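PDB 4JJJ: cellulose 1,4-beta-cellobiosidase from Thermobifida fusca, which probably hydrolyses cellulose to release cellobiose, this chain being the family 48 glycoside hydrolase part of a longer protein. Local coordinates for residues M37-P42 with E181-T186; M146-D151 with N173-G178; E185-P190 with L585-F590. The protein carries 1 engineered substitution. One frame throughout, in Å; residues are numbered along the deposited sequence. Where two conformers were deposited one is given.

Interaction 1: M37-P42 with E181-T186. With CA (calcium ion), chain E; GLC (alpha-D-glucopyranose), chain C; BGC (beta-D-glucopyranose), chain B; BGC (beta-D-glucopyranose), chain D.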
loop_
_atom_site.group_PDB
_atom_site.type_symbol
_atom_site.label_atom_id
_atom_site.label_comp_id
_atom_site.label_asym_id
_atom_site.label_seq_id
_atom_site.Cartn_x
_atom_site.Cartn_y
_atom_site.Cartn_z
ATOM N N MET A 37 12.637 15.310 -3.064
ATOM C CA MET A 37 11.547 16.169 -2.451
ATOM C C MET A 37 10.190 15.764 -2.996
ATOM O O MET A 37 9.768 16.235 -4.077
ATOM C CB MET A 37 11.805 17.651 -2.598
ATOM C CG MET A 37 10.765 18.533 -1.856
ATOM S SD MET A 37 11.305 20.235 -1.616
ATOM C CE MET A 37 9.878 20.893 -0.808
ATOM N N ILE A 38 9.512 14.940 -2.205
ATOM C CA ILE A 38 8.262 14.378 -2.590
ATOM C C ILE A 38 7.552 13.953 -1.323
ATOM O O ILE A 38 8.128 13.285 -0.468
ATOM C CB ILE A 38 8.454 13.169 -3.594
ATOM C CG1 ILE A 38 7.082 12.586 -4.020
ATOM C CG2 ILE A 38 9.365 12.119 -3.048
ATOM C CD1 ILE A 38 7.240 11.755 -5.269
ATOM N N VAL A 39 6.282 14.363 -1.190
ATOM C CA VAL A 39 5.535 14.150 0.024
ATOM C C VAL A 39 4.088 13.731 -0.352
ATOM O O VAL A 39 3.289 14.522 -0.891
ATOM C CB VAL A 39 5.484 15.426 0.927
ATOM C CG1 VAL A 39 4.715 15.177 2.178
ATOM C CG2 VAL A 39 6.964 15.904 1.167
ATOM N N GLU A 40 3.789 12.428 -0.162
ATOM C CA GLU A 40 2.504 11.914 -0.686
ATOM C C GLU A 40 1.982 10.709 0.052
ATOM O O GLU A 40 0.781 10.538 0.227
ATOM C CB GLU A 40 2.538 11.681 -2.204
ATOM C CG GLU A 40 3.575 10.671 -2.683
ATOM C CD GLU A 40 3.899 10.772 -4.195
ATOM O OE1 GLU A 40 3.566 11.791 -4.815
ATOM O OE2 GLU A 40 4.420 9.710 -4.648
ATOM N N ALA A 41 2.838 9.797 0.445
ATOM C CA ALA A 41 2.534 8.620 1.207
ATOM C C ALA A 41 3.729 8.295 2.078
ATOM O O ALA A 41 3.655 8.554 3.241
ATOM C CB ALA A 41 1.993 7.420 0.396
ATOM N N PRO A 42 4.903 8.001 1.489
ATOM C CA PRO A 42 6.181 8.330 2.132
ATOM C C PRO A 42 6.280 9.856 2.121
ATOM O O PRO A 42 5.558 10.513 1.356
ATOM C CB PRO A 42 7.227 7.622 1.274
ATOM C CG PRO A 42 6.627 7.648 -0.058
ATOM C CD PRO A 42 5.133 7.432 0.097
ATOM N N GLU A 181 -4.814 12.298 10.409
ATOM C CA GLU A 181 -3.370 12.611 10.395
ATOM C C GLU A 181 -2.879 12.334 8.934
ATOM O O GLU A 181 -2.644 11.171 8.575
ATOM C CB GLU A 181 -2.617 11.766 11.402
ATOM C CG GLU A 181 -1.138 12.069 11.447
ATOM C CD GLU A 181 -0.331 11.066 12.184
ATOM O OE1 GLU A 181 -0.536 9.803 12.000
ATOM O OE2 GLU A 181 0.484 11.436 13.121
ATOM N N SER A 182 -2.690 13.397 8.159
ATOM C CA SER A 182 -2.155 13.289 6.815
ATOM C C SER A 182 -0.615 13.090 6.821
ATOM O O SER A 182 0.056 13.090 7.855
ATOM C CB SER A 182 -2.457 14.533 6.121
ATOM O OG SER A 182 -1.521 15.593 6.440
ATOM N N VAL A 183 -0.090 12.847 5.607
ATOM C CA VAL A 183 1.386 12.718 5.386
ATOM C C VAL A 183 2.122 13.907 5.945
ATOM O O VAL A 183 3.300 13.851 6.318
ATOM C CB VAL A 183 1.635 12.519 3.867
ATOM C CG1 VAL A 183 1.175 13.737 3.079
ATOM C CG2 VAL A 183 3.077 12.085 3.611
ATOM N N TRP A 184 1.442 15.080 5.989
ATOM C CA TRP A 184 2.040 16.369 6.464
ATOM C C TRP A 184 2.087 16.469 7.978
ATOM O O TRP A 184 2.736 17.380 8.470
ATOM C CB TRP A 184 1.274 17.536 5.927
ATOM C CG TRP A 184 1.207 17.574 4.466
ATOM C CD1 TRP A 184 0.230 17.013 3.686
ATOM C CD2 TRP A 184 2.247 17.963 3.601
ATOM N NE1 TRP A 184 0.572 17.155 2.338
ATOM C CE2 TRP A 184 1.814 17.732 2.269
ATOM C CE3 TRP A 184 3.474 18.573 3.805
ATOM C CZ2 TRP A 184 2.636 18.022 1.153
ATOM C CZ3 TRP A 184 4.268 18.870 2.706
ATOM C CH2 TRP A 184 3.845 18.634 1.423
ATOM N N GLU A 185 1.385 15.562 8.688
ATOM C CA GLU A 185 1.070 15.736 10.129
ATOM C C GLU A 185 1.629 14.685 11.018
ATOM O O GLU A 185 1.302 14.648 12.179
ATOM C CB GLU A 185 -0.449 15.867 10.280
ATOM C CG GLU A 185 -1.061 17.141 9.635
ATOM C CD GLU A 185 -2.533 17.102 9.475
ATOM O OE1 GLU A 185 -3.050 16.086 9.030
ATOM O OE2 GLU A 185 -3.229 18.076 9.739
ATOM N N THR A 186 2.526 13.815 10.506
ATOM C CA THR A 186 3.113 12.716 11.262
ATOM C C THR A 186 4.426 13.180 11.924
ATOM O O THR A 186 5.028 14.192 11.537
ATOM C CB THR A 186 3.527 11.561 10.310
ATOM O OG1 THR A 186 4.484 12.134 9.343
ATOM C CG2 THR A 186 2.275 11.014 9.604
HETATM CA CA CA E . -5.353 16.641 9.219
HETATM C C1 GLC C . -0.591 12.052 -7.051
HETATM C C2 GLC C . -1.461 11.489 -6.001
HETATM C C3 GLC C . -0.631 10.633 -5.008
HETATM C C4 GLC C . 0.145 9.541 -5.754
HETATM C C5 GLC C . 0.923 10.245 -6.870
HETATM C C6 GLC C . 1.680 9.344 -7.801
HETATM O O1 GLC C . 0.264 12.844 -6.326
HETATM O O2 GLC C . -1.997 12.613 -5.174
HETATM O O3 GLC C . -1.442 10.108 -3.970
HETATM O O4 GLC C . 1.108 8.937 -4.865
HETATM O O5 GLC C . 0.028 10.971 -7.715
HETATM O O6 GLC C . 0.771 8.549 -8.479
HETATM C C2 BGC B . -1.850 11.152 -5.937
HETATM C C3 BGC B . -0.984 10.351 -4.971
HETATM C C4 BGC B . 0.042 9.494 -5.743
HETATM C C5 BGC B . 0.797 10.226 -6.870
HETATM C C6 BGC B . 1.540 9.281 -7.816
HETATM C C1 BGC B . -1.004 11.866 -6.964
HETATM O O1 BGC B . -1.935 12.534 -7.878
HETATM O O2 BGC B . -2.595 12.078 -5.077
HETATM O O3 BGC B . -1.790 9.514 -4.136
HETATM O O4 BGC B . 1.033 8.939 -4.876
HETATM O O5 BGC B . -0.123 10.962 -7.675
HETATM O O6 BGC B . 0.678 8.446 -8.547
HETATM C C2 BGC D . 2.178 7.053 -4.037
HETATM C C3 BGC D . 2.088 5.569 -3.691
HETATM C C4 BGC D . 0.791 5.281 -2.880
HETATM C C5 BGC D . -0.459 5.926 -3.529
HETATM C C6 BGC D . -1.661 5.782 -2.625
HETATM C C1 BGC D . 0.911 7.555 -4.705
HETATM O O2 BGC D . 3.255 7.270 -4.939
HETATM O O3 BGC D . 3.287 5.224 -2.955
HETATM O O4 BGC D . 0.638 3.851 -2.769
HETATM O O5 BGC D . -0.168 7.306 -3.783
HETATM O O6 BGC D . -1.418 6.368 -1.361
HETATM O O HOH W 1 -7.851 16.517 8.965
HETATM O O HOH W 2 -5.720 17.083 11.491
#
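At the meeting of a sugar-pocket loop and a calcium-binding loop, Val-39 lies over a face of Trp-184. Its CG1 sits 3.5 Å from the centroid of the indole six-membered ring, close to the ring normal, in a CH-pi contact. CG1 is anti to the backbone N (chi1 -180°), and this sets the methyl above the ring. Val-39 CB comes 3.6 Å from Trp-184 CH2. Val-183 fills in beside them. Its CG2 lies 3.8 Å from Val-39 CG1 and 3.6 Å from Ala-41 O. No hydrogen bond joins the two segments; the polar bonds lie behind the interface. On one side, Glu-40 OE2 accepts from O2 of the chain D beta-D-glucopyranose at 2.7 Å, and Glu-40 OE1 forms a salt bridge with Arg-619. On the other, Glu-185 binds calcium through both carboxylate oxygens, OE1 at 2.4 Å. That OE1 also takes Ser-182 N on its anti lone pair and Ser-182 OG from above the carboxylate plane. Ser-182 OG accepts from Trp-184 N, an ST turn within the type I beta turn 182-185. Contact across the interface is van der Waals and CH-pi, part of it methyl against carbonyl oxygen, so the fit rests on shape; the metal probably helps fix the turn that presents Val-183 and Trp-184.

Interaction 2: M146-D151 with N173-G178. With BGC (beta-D-glucopyranose), chain F; BGC (beta-D-glucopyranose), chain G; BGC (beta-D-glucopyranose), chain H.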
loop_
_atom_site.group_PDB
_atom_site.type_symbol
_atom_site.label_atom_id
_atom_site.label_comp_id
_atom_site.label_asym_id
_atom_site.label_seq_id
_atom_site.Cartn_x
_atom_site.Cartn_y
_atom_site.Cartn_z
ATOM N N MET A 146 6.497 -8.110 4.620
ATOM C CA MET A 146 7.289 -6.857 4.560
ATOM C C MET A 146 6.804 -5.822 5.545
ATOM O O MET A 146 5.593 -5.559 5.641
ATOM C CB MET A 146 7.313 -6.298 3.154
ATOM C CG MET A 146 7.906 -7.211 2.107
ATOM S SD MET A 146 8.190 -6.359 0.523
ATOM C CE MET A 146 6.729 -6.812 -0.328
ATOM N N HIS A 147 7.719 -5.093 6.192
ATOM C CA HIS A 147 7.379 -3.825 6.815
ATOM C C HIS A 147 7.213 -2.764 5.721
ATOM O O HIS A 147 7.757 -2.879 4.632
ATOM C CB HIS A 147 8.445 -3.420 7.808
ATOM C CG HIS A 147 8.239 -2.068 8.411
ATOM N ND1 HIS A 147 7.190 -1.759 9.231
ATOM C CD2 HIS A 147 8.928 -0.906 8.247
ATOM C CE1 HIS A 147 7.227 -0.499 9.574
ATOM N NE2 HIS A 147 8.283 0.051 9.012
ATOM N N TRP A 148 6.420 -1.717 5.983
ATOM C CA TRP A 148 6.001 -0.888 4.854
ATOM C C TRP A 148 6.989 0.179 4.395
ATOM O O TRP A 148 6.863 0.625 3.245
ATOM C CB TRP A 148 4.614 -0.255 5.123
ATOM C CG TRP A 148 4.616 1.113 5.751
ATOM C CD1 TRP A 148 4.725 1.459 7.094
ATOM C CD2 TRP A 148 4.476 2.373 5.050
ATOM N NE1 TRP A 148 4.656 2.803 7.205
ATOM C CE2 TRP A 148 4.528 3.405 6.000
ATOM C CE3 TRP A 148 4.341 2.722 3.697
ATOM C CZ2 TRP A 148 4.365 4.742 5.644
ATOM C CZ3 TRP A 148 4.177 4.072 3.342
ATOM C CH2 TRP A 148 4.187 5.067 4.325
ATOM N N LEU A 149 7.837 0.631 5.282
ATOM C CA LEU A 149 8.607 1.901 5.055
ATOM C C LEU A 149 10.007 1.776 5.633
ATOM O O LEU A 149 10.240 1.368 6.822
ATOM C CB LEU A 149 7.988 3.077 5.810
ATOM C CG LEU A 149 8.448 4.475 5.465
ATOM C CD1 LEU A 149 8.188 4.891 4.048
ATOM C CD2 LEU A 149 7.897 5.395 6.513
ATOM N N LEU A 150 10.991 2.063 4.759
ATOM C CA LEU A 150 12.423 2.188 5.121
ATOM C C LEU A 150 12.922 3.557 4.814
ATOM O O LEU A 150 12.385 4.260 3.947
ATOM C CB LEU A 150 13.282 1.216 4.351
ATOM C CG LEU A 150 12.968 -0.288 4.510
ATOM C CD1 LEU A 150 13.780 -1.066 3.485
ATOM C CD2 LEU A 150 13.285 -0.792 5.908
ATOM N N ASP A 151 14.002 3.939 5.491
ATOM C CA ASP A 151 14.763 5.127 5.173
ATOM C C ASP A 151 16.090 4.677 4.543
ATOM O O ASP A 151 16.942 4.266 5.272
ATOM C CB ASP A 151 14.983 5.943 6.427
ATOM C CG ASP A 151 15.746 7.212 6.207
ATOM O OD1 ASP A 151 16.149 7.569 5.063
ATOM O OD2 ASP A 151 15.807 8.046 7.205
ATOM N N ASN A 173 8.572 4.412 10.767
ATOM C CA ASN A 173 7.145 4.534 10.560
ATOM C C ASN A 173 6.762 5.975 10.771
ATOM O O ASN A 173 7.578 6.787 11.264
ATOM C CB ASN A 173 6.371 3.544 11.443
ATOM C CG ASN A 173 4.969 3.332 11.047
ATOM O OD1 ASN A 173 4.517 3.605 9.948
ATOM N ND2 ASN A 173 4.218 2.788 12.010
ATOM N N THR A 174 5.596 6.328 10.296
ATOM C CA THR A 174 5.084 7.702 10.332
ATOM C C THR A 174 3.633 7.661 10.867
ATOM O O THR A 174 3.408 7.983 12.027
ATOM C CB THR A 174 5.177 8.353 8.981
ATOM O OG1 THR A 174 4.447 7.523 8.030
ATOM C CG2 THR A 174 6.636 8.546 8.510
ATOM N N TYR A 175 2.657 7.252 10.067
ATOM C CA TYR A 175 1.262 7.270 10.523
ATOM C C TYR A 175 1.048 6.510 11.793
ATOM O O TYR A 175 1.379 5.329 11.905
ATOM C CB TYR A 175 0.369 6.697 9.380
ATOM C CG TYR A 175 0.576 7.386 8.085
ATOM C CD1 TYR A 175 0.025 8.588 7.847
ATOM C CD2 TYR A 175 1.341 6.782 7.117
ATOM C CE1 TYR A 175 0.323 9.306 6.679
ATOM C CE2 TYR A 175 1.653 7.439 5.930
ATOM C CZ TYR A 175 1.105 8.663 5.682
ATOM O OH TYR A 175 1.285 9.407 4.525
ATOM N N GLN A 176 0.404 7.232 12.728
ATOM C CA GLN A 176 0.073 6.710 14.044
ATOM C C GLN A 176 -1.214 7.289 14.657
ATOM O O GLN A 176 -1.767 6.672 15.611
ATOM C CB GLN A 176 1.142 6.906 15.142
ATOM C CG GLN A 176 2.458 6.273 14.950
ATOM C CD GLN A 176 2.442 4.811 15.316
ATOM O OE1 GLN A 176 2.573 4.412 16.531
ATOM N NE2 GLN A 176 2.269 3.973 14.327
ATOM N N ARG A 177 -1.719 8.356 14.133
ATOM C CA ARG A 177 -2.718 9.196 14.910
ATOM C C ARG A 177 -4.018 9.364 14.209
ATOM O O ARG A 177 -4.705 10.394 14.246
ATOM C CB ARG A 177 -2.075 10.557 15.350
ATOM C CG ARG A 177 -0.889 10.272 16.302
ATOM C CD ARG A 177 -0.234 11.524 16.863
ATOM N NE ARG A 177 0.385 12.324 15.865
ATOM C CZ ARG A 177 1.003 13.478 16.054
ATOM N NH1 ARG A 177 1.054 13.955 17.275
ATOM N NH2 ARG A 177 1.604 14.117 15.048
ATOM N N GLY A 178 -4.419 8.277 13.569
ATOM C CA GLY A 178 -5.807 8.193 13.126
ATOM C C GLY A 178 -6.120 8.820 11.765
ATOM O O GLY A 178 -5.213 9.193 10.946
HETATM C C2 BGC F . -0.515 3.693 4.152
HETATM C C3 BGC F . -0.285 3.966 5.638
HETATM C C4 BGC F . -0.051 2.667 6.339
HETATM C C5 BGC F . 1.063 1.839 5.758
HETATM C C6 BGC F . 1.283 0.497 6.445
HETATM C C1 BGC F . 0.579 2.782 3.673
HETATM O O1 BGC F . 0.338 2.432 2.301
HETATM O O2 BGC F . -0.586 4.892 3.350
HETATM O O3 BGC F . -1.503 4.576 6.136
HETATM O O4 BGC F . 0.459 3.115 7.644
HETATM O O5 BGC F . 0.717 1.573 4.388
HETATM O O6 BGC F . 0.027 -0.243 6.428
HETATM C C2 BGC G . 1.040 2.462 9.938
HETATM C C3 BGC G . 0.472 1.806 11.144
HETATM C C4 BGC G . -0.899 2.374 11.550
HETATM C C5 BGC G . -1.760 2.361 10.261
HETATM C C6 BGC G . -3.151 2.874 10.607
HETATM C C1 BGC G . 0.024 2.408 8.808
HETATM O O2 BGC G . 2.257 1.865 9.568
HETATM O O3 BGC G . 1.428 1.928 12.134
HETATM O O4 BGC G . -1.576 1.491 12.485
HETATM O O5 BGC G . -1.172 3.072 9.175
HETATM O O6 BGC G . -3.054 4.308 10.730
HETATM C C2 BGC H . -2.431 0.995 14.616
HETATM C C3 BGC H . -2.132 0.997 16.101
HETATM C C4 BGC H . -0.763 0.423 16.418
HETATM C C5 BGC H . 0.309 1.033 15.553
HETATM C C6 BGC H . 1.655 0.417 15.646
HETATM C C1 BGC H . -1.254 1.670 13.869
HETATM O O2 BGC H . -3.667 1.616 14.290
HETATM O O3 BGC H . -3.158 0.248 16.806
HETATM O O4 BGC H . -0.516 0.784 17.819
HETATM O O5 BGC H . -0.062 0.954 14.142
HETATM O O6 BGC H . 2.617 1.123 14.886
#
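Trp-148 NE1 donates to Asn-173 OD1 at 2.9 Å, nearly in the indole plane. The ring and amide planes stand 78° apart, and the donor lies above the carbonyl plane. Asn-173 CG is anti to the backbone N (chi1 -164°), which takes the amide to the indole edge and the sugar. Trp-148 has chi1 at 92°, off the usual staggered positions; this turns one indole face to the chain F glucose, whose C6 is 3.5 Å from Trp-148 CG. Leu-149 CB lies over the opposite face. Leu-149 CD2 meets Thr-174 CG2 at 3.9 Å, the side chains crossing at about a right angle. Thr-174 OG1 is at the indole edge, 3.7 Å from Trp-148 CZ2. Tyr-175 CE2 comes 3.8 Å from Trp-148 CH2, which lies at the tyrosine's edge; the Tyr-175 hydroxyl is bonded to Ala-41 O. Asn-173 also grips the chain G glucose. Its OD1 accepts from O2 at 2.9 Å, and its ND2 donates to O3 at 2.9 Å. A leucine in place of Trp-148 would probably leave Asn-173 OD1 without its indole donor and the chain F glucose without its flat platform. The contact thus lines the glycan site. Strand 149-151 lies between strands 47-49 and 170-173 in an antiparallel sheet, and Asn-173 ends the latter. Met-146 packs on helix 50-67.

Interaction 3: E185-P190 with L585-F590. With CA (calcium ion), chain E.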
loop_
_atom_site.group_PDB
_atom_site.type_symbol
_atom_site.label_atom_id
_atom_site.label_comp_id
_atom_site.label_asym_id
_atom_site.label_seq_id
_atom_site.Cartn_x
_atom_site.Cartn_y
_atom_site.Cartn_z
ATOM N N GLU A 185 1.385 15.562 8.688
ATOM C CA GLU A 185 1.070 15.736 10.129
ATOM C C GLU A 185 1.629 14.685 11.018
ATOM O O GLU A 185 1.302 14.648 12.179
ATOM C CB GLU A 185 -0.449 15.867 10.280
ATOM C CG GLU A 185 -1.061 17.141 9.635
ATOM C CD GLU A 185 -2.533 17.102 9.475
ATOM O OE1 GLU A 185 -3.050 16.086 9.030
ATOM O OE2 GLU A 185 -3.229 18.076 9.739
ATOM N N THR A 186 2.526 13.815 10.506
ATOM C CA THR A 186 3.113 12.716 11.262
ATOM C C THR A 186 4.426 13.180 11.924
ATOM O O THR A 186 5.028 14.192 11.537
ATOM C CB THR A 186 3.527 11.561 10.310
ATOM O OG1 THR A 186 4.484 12.134 9.343
ATOM C CG2 THR A 186 2.275 11.014 9.604
ATOM N N ILE A 187 4.871 12.403 12.887
ATOM C CA ILE A 187 6.198 12.539 13.495
ATOM C C ILE A 187 6.927 11.199 13.158
ATOM O O ILE A 187 6.672 10.144 13.751
ATOM C CB ILE A 187 6.136 12.817 15.025
ATOM C CG1 ILE A 187 5.344 14.102 15.265
ATOM C CG2 ILE A 187 7.547 12.790 15.567
ATOM C CD1 ILE A 187 4.931 14.254 16.698
ATOM N N PRO A 188 7.844 11.253 12.132
ATOM C CA PRO A 188 8.600 10.072 11.808
ATOM C C PRO A 188 9.402 9.552 13.002
ATOM O O PRO A 188 10.007 10.337 13.720
ATOM C CB PRO A 188 9.484 10.468 10.602
ATOM C CG PRO A 188 8.740 11.673 10.040
ATOM C CD PRO A 188 8.243 12.414 11.314
ATOM N N HIS A 189 9.424 8.258 13.093
ATOM C CA HIS A 189 10.008 7.573 14.242
ATOM C C HIS A 189 10.560 6.200 13.903
ATOM O O HIS A 189 10.228 5.565 12.875
ATOM C CB HIS A 189 8.966 7.503 15.354
ATOM C CG HIS A 189 7.721 6.773 14.979
ATOM N ND1 HIS A 189 6.656 7.350 14.318
ATOM C CD2 HIS A 189 7.428 5.478 15.090
ATOM C CE1 HIS A 189 5.729 6.436 14.088
ATOM N NE2 HIS A 189 6.152 5.296 14.568
ATOM N N PRO A 190 11.462 5.697 14.767
ATOM C CA PRO A 190 12.072 4.387 14.485
ATOM C C PRO A 190 11.069 3.249 14.847
ATOM O O PRO A 190 10.358 3.287 15.904
ATOM C CB PRO A 190 13.219 4.305 15.488
ATOM C CG PRO A 190 12.798 5.191 16.603
ATOM C CD PRO A 190 12.023 6.318 16.004
ATOM N N LEU A 585 8.240 20.867 8.334
ATOM C CA LEU A 585 9.579 21.261 7.992
ATOM C C LEU A 585 10.508 21.361 9.179
ATOM O O LEU A 585 11.656 20.899 9.087
ATOM C CB LEU A 585 9.589 22.571 7.214
ATOM C CG LEU A 585 10.971 23.111 6.909
ATOM C CD1 LEU A 585 11.673 22.240 5.902
ATOM C CD2 LEU A 585 10.846 24.543 6.413
ATOM N N SER A 586 10.024 21.888 10.298
ATOM C CA SER A 586 10.913 22.059 11.421
ATOM C C SER A 586 11.402 20.764 12.062
ATOM O O SER A 586 12.496 20.740 12.703
ATOM C CB SER A 586 10.343 23.030 12.491
ATOM O OG SER A 586 9.467 22.361 13.344
ATOM N N ILE A 587 10.708 19.630 11.851
ATOM C CA ILE A 587 11.210 18.354 12.315
ATOM C C ILE A 587 11.797 17.514 11.184
ATOM O O ILE A 587 12.122 16.325 11.375
ATOM C CB ILE A 587 10.163 17.536 13.075
ATOM C CG1 ILE A 587 8.882 17.174 12.287
ATOM C CG2 ILE A 587 9.725 18.298 14.266
ATOM C CD1 ILE A 587 8.093 16.062 12.910
ATOM N N ARG A 588 11.952 18.188 10.051
ATOM C CA ARG A 588 12.633 17.616 8.849
ATOM C C ARG A 588 13.544 18.702 8.191
ATOM O O ARG A 588 13.484 18.979 7.008
ATOM C CB ARG A 588 11.595 17.112 7.826
ATOM C CG ARG A 588 10.697 16.016 8.375
ATOM C CD ARG A 588 9.614 15.722 7.356
ATOM N NE ARG A 588 8.630 14.702 7.722
ATOM C CZ ARG A 588 7.600 14.944 8.548
ATOM N NH1 ARG A 588 7.443 16.065 9.168
ATOM N NH2 ARG A 588 6.667 13.999 8.767
ATOM N N SER A 589 14.405 19.304 9.026
ATOM C CA SER A 589 15.087 20.517 8.634
ATOM C C SER A 589 16.106 20.291 7.543
ATOM O O SER A 589 16.459 21.231 6.854
ATOM C CB SER A 589 15.722 21.259 9.828
ATOM O OG SER A 589 16.774 20.543 10.348
ATOM N N PHE A 590 16.477 19.056 7.373
ATOM C CA PHE A 590 17.318 18.651 6.243
ATOM C C PHE A 590 16.726 19.041 4.864
ATOM O O PHE A 590 17.425 19.083 3.871
ATOM C CB PHE A 590 17.650 17.162 6.283
ATOM C CG PHE A 590 16.444 16.256 6.435
ATOM C CD1 PHE A 590 15.638 15.941 5.387
ATOM C CD2 PHE A 590 16.130 15.752 7.679
ATOM C CE1 PHE A 590 14.497 15.145 5.528
ATOM C CE2 PHE A 590 15.045 14.921 7.810
ATOM C CZ PHE A 590 14.221 14.667 6.798
HETATM CA CA CA E . -5.353 16.641 9.219
HETATM O O HOH W 3 4.808 16.598 10.248
HETATM O O HOH W 1 -7.851 16.517 8.965
HETATM O O HOH W 2 -5.720 17.083 11.491
#
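Arg-588 lays one face of its guanidinium against the ring of Pro-188 and turns an edge to Thr-186. Pro-188 CG and CD both come within 3.4 Å of Arg-588 NH2, and the two side chains cross at about a right angle. Thr-186 OG1 lies at the edge of the guanidinium, near its plane, 2.9 Å from NH2. The same NH2 donates to Thr-186 O at 3.2 Å, with an angle of 149°. This donor stands well above the carbonyl plane and is not on a lone pair. Water 3 makes a second link, donating to Thr-186 O at 2.7 Å and accepting from Arg-588 NH1 at 2.9 Å. The arginine chain is extended from CG to NE, which carries its head across to the other segment. Its charge has a further partner in Asp-43, a salt bridge through NH2, and NH1 is bonded to Phe-584 O. In the fold, the contact ties the approach to strand 189-190, an outermost strand of a four-stranded antiparallel sheet, to the loop ahead of helix 597-604. That loop makes a type I beta turn from Leu-585 to Arg-588. Ile-587, third in the turn, sends its CD1 to the backbone and side chains opposite. CD1 lies 4.0 Å from Pro-188 CD and 4.1 Å from Ile-187 CG1, and the two isoleucines cross at about a right angle. Beyond them, His-189 ND1 donates to Ile-187 O, in the carbonyl plane and in the plane of its own ring.

All three contacts are buried. Interaction 2 lies nearest the centre of the chain, at about 11 Å between centres, and interaction 3 farthest, at about 21 Å. Interactions 1 and 3 share Glu-185 and Thr-186, so one loop faces the sugar-pocket loop and the 585-590 turn in succession. Interactions 2 and 3 reach the same sheet, where Asn-173 N meets His-189 O. Tyr-175 OH to Ala-41 O joins interactions 1 and 2. The chemistry differs with place. Interaction 1 has no hydrogen bond across its interface, with sugar and calcium behind. Interaction 2 puts an indole-amide bond directly against the glycan. Interaction 3 combines a guanidinium, a backbone carbonyl and a bridging water with isoleucine and proline packing.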